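Local structure of alpha-1,2-mannosidase (Bacteroides thetaiotaomicron, 2WW2) at residues A[343-354]-A[387-398]. The protein is an inverting, calcium-dependent glycoside hydrolase of family GH92 that probably removes alpha-1,2-linked mannose from glycans. Numbering follows the deposited sequence.
Sequences TLLYPEVSERVT and LLVDAWMKGIQT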
# COMPACT_ATOMS: atom_id res chain seq x y z
N THR A 343 -17.64 23.36 -27.74
CA THR A 343 -17.36 24.69 -28.29
C THR A 343 -16.52 24.60 -29.55
O THR A 343 -16.56 25.50 -30.38
CB THR A 343 -16.60 25.62 -27.28
OG1 THR A 343 -15.31 25.06 -27.00
CG2 THR A 343 -17.40 25.80 -25.98
N LEU A 344 -15.76 23.51 -29.70
CA LEU A 344 -14.86 23.37 -30.84
C LEU A 344 -15.55 22.67 -32.01
O LEU A 344 -15.61 23.20 -33.12
CB LEU A 344 -13.60 22.57 -30.43
CG LEU A 344 -12.55 22.31 -31.52
CD1 LEU A 344 -12.10 23.62 -32.16
CD2 LEU A 344 -11.35 21.52 -30.95
N LEU A 345 -16.05 21.47 -31.74
CA LEU A 345 -16.58 20.61 -32.80
C LEU A 345 -18.11 20.65 -32.97
O LEU A 345 -18.62 20.30 -34.04
CB LEU A 345 -16.14 19.18 -32.56
CG LEU A 345 -14.68 18.84 -32.89
CD1 LEU A 345 -14.38 17.46 -32.39
CD2 LEU A 345 -14.43 18.90 -34.39
N TYR A 346 -18.82 21.06 -31.92
CA TYR A 346 -20.28 21.10 -31.92
C TYR A 346 -20.81 22.42 -31.35
O TYR A 346 -21.63 22.42 -30.43
CB TYR A 346 -20.83 19.89 -31.13
CG TYR A 346 -20.17 18.58 -31.53
CD1 TYR A 346 -20.64 17.85 -32.63
CD2 TYR A 346 -19.07 18.09 -30.84
CE1 TYR A 346 -20.02 16.66 -33.02
CE2 TYR A 346 -18.44 16.89 -31.22
CZ TYR A 346 -18.95 16.19 -32.32
OH TYR A 346 -18.35 15.00 -32.72
N PRO A 347 -20.35 23.56 -31.90
CA PRO A 347 -20.65 24.83 -31.23
C PRO A 347 -22.13 25.19 -31.32
O PRO A 347 -22.60 26.02 -30.54
CB PRO A 347 -19.78 25.85 -32.00
CG PRO A 347 -19.59 25.25 -33.35
CD PRO A 347 -19.48 23.75 -33.07
N GLU A 348 -22.87 24.58 -32.24
CA GLU A 348 -24.31 24.84 -32.31
C GLU A 348 -24.96 24.31 -31.03
O GLU A 348 -25.99 24.83 -30.58
CB GLU A 348 -24.97 24.21 -33.57
CG GLU A 348 -25.11 22.70 -33.55
CD GLU A 348 -23.88 21.96 -34.08
OE1 GLU A 348 -22.75 22.50 -34.05
OE2 GLU A 348 -24.05 20.83 -34.54
N VAL A 349 -24.34 23.30 -30.43
CA VAL A 349 -24.84 22.80 -29.15
C VAL A 349 -24.55 23.79 -28.02
O VAL A 349 -25.46 24.15 -27.26
CB VAL A 349 -24.28 21.41 -28.83
CG1 VAL A 349 -24.84 20.92 -27.47
CG2 VAL A 349 -24.67 20.45 -29.96
N SER A 350 -23.32 24.29 -27.96
CA SER A 350 -22.95 25.27 -26.92
C SER A 350 -23.79 26.54 -27.04
O SER A 350 -24.10 27.18 -26.03
CB SER A 350 -21.46 25.61 -26.99
OG SER A 350 -20.67 24.43 -26.98
N GLU A 351 -24.13 26.91 -28.27
CA GLU A 351 -25.00 28.09 -28.47
C GLU A 351 -26.32 27.94 -27.70
O GLU A 351 -26.81 28.90 -27.10
CB GLU A 351 -25.30 28.34 -29.96
CG GLU A 351 -24.11 28.88 -30.76
CD GLU A 351 -24.37 29.00 -32.25
OE1 GLU A 351 -25.39 28.50 -32.75
OE2 GLU A 351 -23.53 29.60 -32.93
N ARG A 352 -26.90 26.74 -27.73
CA ARG A 352 -28.19 26.49 -27.06
C ARG A 352 -28.01 26.20 -25.56
O ARG A 352 -28.84 26.61 -24.73
CB ARG A 352 -28.94 25.34 -27.75
CG ARG A 352 -29.23 25.59 -29.23
CD ARG A 352 -30.11 24.50 -29.84
NE ARG A 352 -29.42 23.22 -29.93
CZ ARG A 352 -28.92 22.72 -31.06
NH1 ARG A 352 -29.03 23.41 -32.19
NH2 ARG A 352 -28.31 21.55 -31.07
N VAL A 353 -26.93 25.50 -25.22
CA VAL A 353 -26.64 25.17 -23.82
C VAL A 353 -26.42 26.44 -23.01
O VAL A 353 -26.92 26.58 -21.87
CB VAL A 353 -25.39 24.27 -23.68
CG1 VAL A 353 -24.92 24.23 -22.22
CG2 VAL A 353 -25.71 22.85 -24.17
N THR A 354 -25.68 27.38 -23.58
CA THR A 354 -25.41 28.63 -22.85
C THR A 354 -26.70 29.41 -22.64
O THR A 354 -26.96 29.90 -21.53
CB THR A 354 -24.32 29.52 -23.51
OG1 THR A 354 -24.66 29.73 -24.88
CG2 THR A 354 -22.94 28.81 -23.43
N LEU A 387 -18.69 27.37 -18.36
CA LEU A 387 -19.35 27.08 -19.64
C LEU A 387 -19.69 28.36 -20.39
O LEU A 387 -19.48 28.47 -21.59
CB LEU A 387 -20.66 26.32 -19.41
CG LEU A 387 -20.54 24.79 -19.42
CD1 LEU A 387 -19.68 24.31 -18.23
CD2 LEU A 387 -21.96 24.19 -19.36
N LEU A 388 -20.23 29.34 -19.67
CA LEU A 388 -20.57 30.60 -20.30
C LEU A 388 -19.32 31.34 -20.82
O LEU A 388 -19.29 31.84 -21.94
CB LEU A 388 -21.35 31.50 -19.33
CG LEU A 388 -22.74 31.03 -18.86
CD1 LEU A 388 -23.36 32.07 -17.89
CD2 LEU A 388 -23.65 30.87 -20.07
N VAL A 389 -18.30 31.43 -19.98
CA VAL A 389 -17.13 32.26 -20.34
C VAL A 389 -16.24 31.57 -21.38
O VAL A 389 -15.74 32.20 -22.32
CB VAL A 389 -16.32 32.62 -19.09
CG1 VAL A 389 -15.02 33.34 -19.50
CG2 VAL A 389 -17.19 33.51 -18.16
N ASP A 390 -16.04 30.26 -21.22
CA ASP A 390 -15.25 29.53 -22.21
C ASP A 390 -15.87 29.72 -23.60
O ASP A 390 -15.15 30.00 -24.59
CB ASP A 390 -15.14 28.04 -21.86
CG ASP A 390 -14.22 27.29 -22.81
OD1 ASP A 390 -13.01 27.65 -22.88
OD2 ASP A 390 -14.70 26.36 -23.50
N ALA A 391 -17.20 29.59 -23.68
CA ALA A 391 -17.90 29.76 -24.95
C ALA A 391 -17.74 31.18 -25.46
O ALA A 391 -17.41 31.41 -26.62
CB ALA A 391 -19.38 29.41 -24.81
N TRP A 392 -17.94 32.15 -24.57
CA TRP A 392 -17.88 33.55 -24.95
C TRP A 392 -16.52 33.90 -25.56
O TRP A 392 -16.45 34.64 -26.56
CB TRP A 392 -18.15 34.43 -23.73
CG TRP A 392 -18.40 35.88 -24.07
CD1 TRP A 392 -17.47 36.87 -24.16
CD2 TRP A 392 -19.66 36.49 -24.35
NE1 TRP A 392 -18.07 38.06 -24.47
CE2 TRP A 392 -19.42 37.86 -24.59
CE3 TRP A 392 -20.98 36.02 -24.40
CZ2 TRP A 392 -20.45 38.76 -24.91
CZ3 TRP A 392 -22.00 36.92 -24.71
CH2 TRP A 392 -21.72 38.27 -24.96
N MET A 393 -15.46 33.37 -24.97
CA MET A 393 -14.11 33.74 -25.40
C MET A 393 -13.75 33.07 -26.71
O MET A 393 -12.73 33.39 -27.32
CB MET A 393 -13.08 33.42 -24.34
CG MET A 393 -13.31 34.19 -23.04
SD MET A 393 -13.46 35.96 -23.31
CE MET A 393 -14.00 36.47 -21.70
N LYS A 394 -14.59 32.13 -27.14
CA LYS A 394 -14.42 31.42 -28.38
C LYS A 394 -15.42 31.92 -29.42
O LYS A 394 -15.58 31.30 -30.48
CB LYS A 394 -14.62 29.91 -28.16
CG LYS A 394 -13.49 29.30 -27.37
CD LYS A 394 -13.79 27.87 -26.92
CE LYS A 394 -12.55 27.27 -26.24
NZ LYS A 394 -12.83 25.87 -25.81
N GLY A 395 -16.09 33.03 -29.12
CA GLY A 395 -16.97 33.66 -30.10
C GLY A 395 -18.38 33.11 -30.12
O GLY A 395 -19.16 33.42 -31.01
N ILE A 396 -18.71 32.27 -29.13
CA ILE A 396 -20.06 31.75 -28.97
C ILE A 396 -20.75 32.67 -27.99
O ILE A 396 -20.49 32.64 -26.77
CB ILE A 396 -20.03 30.31 -28.44
CG1 ILE A 396 -19.26 29.43 -29.43
CG2 ILE A 396 -21.44 29.78 -28.22
CD1 ILE A 396 -18.98 28.02 -28.92
N GLN A 397 -21.61 33.53 -28.54
CA GLN A 397 -22.15 34.65 -27.79
C GLN A 397 -23.63 34.81 -28.06
O GLN A 397 -24.05 35.74 -28.73
CB GLN A 397 -21.37 35.93 -28.14
CG GLN A 397 -19.89 35.81 -27.79
CD GLN A 397 -19.07 37.05 -28.11
OE1 GLN A 397 -19.58 38.00 -28.71
NE2 GLN A 397 -17.81 37.06 -27.68
N THR A 398 -24.43 33.88 -27.54
CA THR A 398 -25.87 33.88 -27.77
C THR A 398 -26.62 34.51 -26.60
O THR A 398 -27.76 34.90 -26.74
CB THR A 398 -26.40 32.46 -27.99
OG1 THR A 398 -26.05 31.63 -26.88
CG2 THR A 398 -25.79 31.87 -29.26
O HOH W 1 -23.73 32.40 -25.33
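A Schellman motif ends helix 383-393 in the family 92 catalytic domain, and the turn after it packs on helices 338-345 and 347-364. Gly395, at positive phi, is its C-prime residue. The backbone N-H of Ile396 donates to Ala391 O, and its side chain reaches the other two helices. Ile396 CD1 lies 3.8 Å from Thr343 CB and also touches Pro347 CB and Ser350 CB. Ile396 CG2 meets Glu351 CG at 3.8 Å. At one end of the contact, the extended chain of Lys394 crosses Thr343 at about a right angle. Lys394 NZ donates to Thr343 OG1 (2.9 Å) and forms a salt bridge with Asp390 OD2 (3.0 Å), on the syn side. Tyr652 OH also hydrogen-bonds Lys394 NZ, Thr343 OG1 hydrogen-bonds Pro340 O, and Asp390 OD1 accepts from Gly648 N. A methionine in place of Lys394 would probably leave the buried Asp390 carboxylate without its countercharge. Thr354 CG2 rests 3.9 Å from Ala391 CB. At the other end, water 1 links Thr354 OG1 to Thr398 N. With chi1 at 56°, Thr398 OG1 sits between its backbone N and carbonyl carbon, and it donates to Glu351 O in the carbonyl plane, on a lone pair, at 2.8 Å.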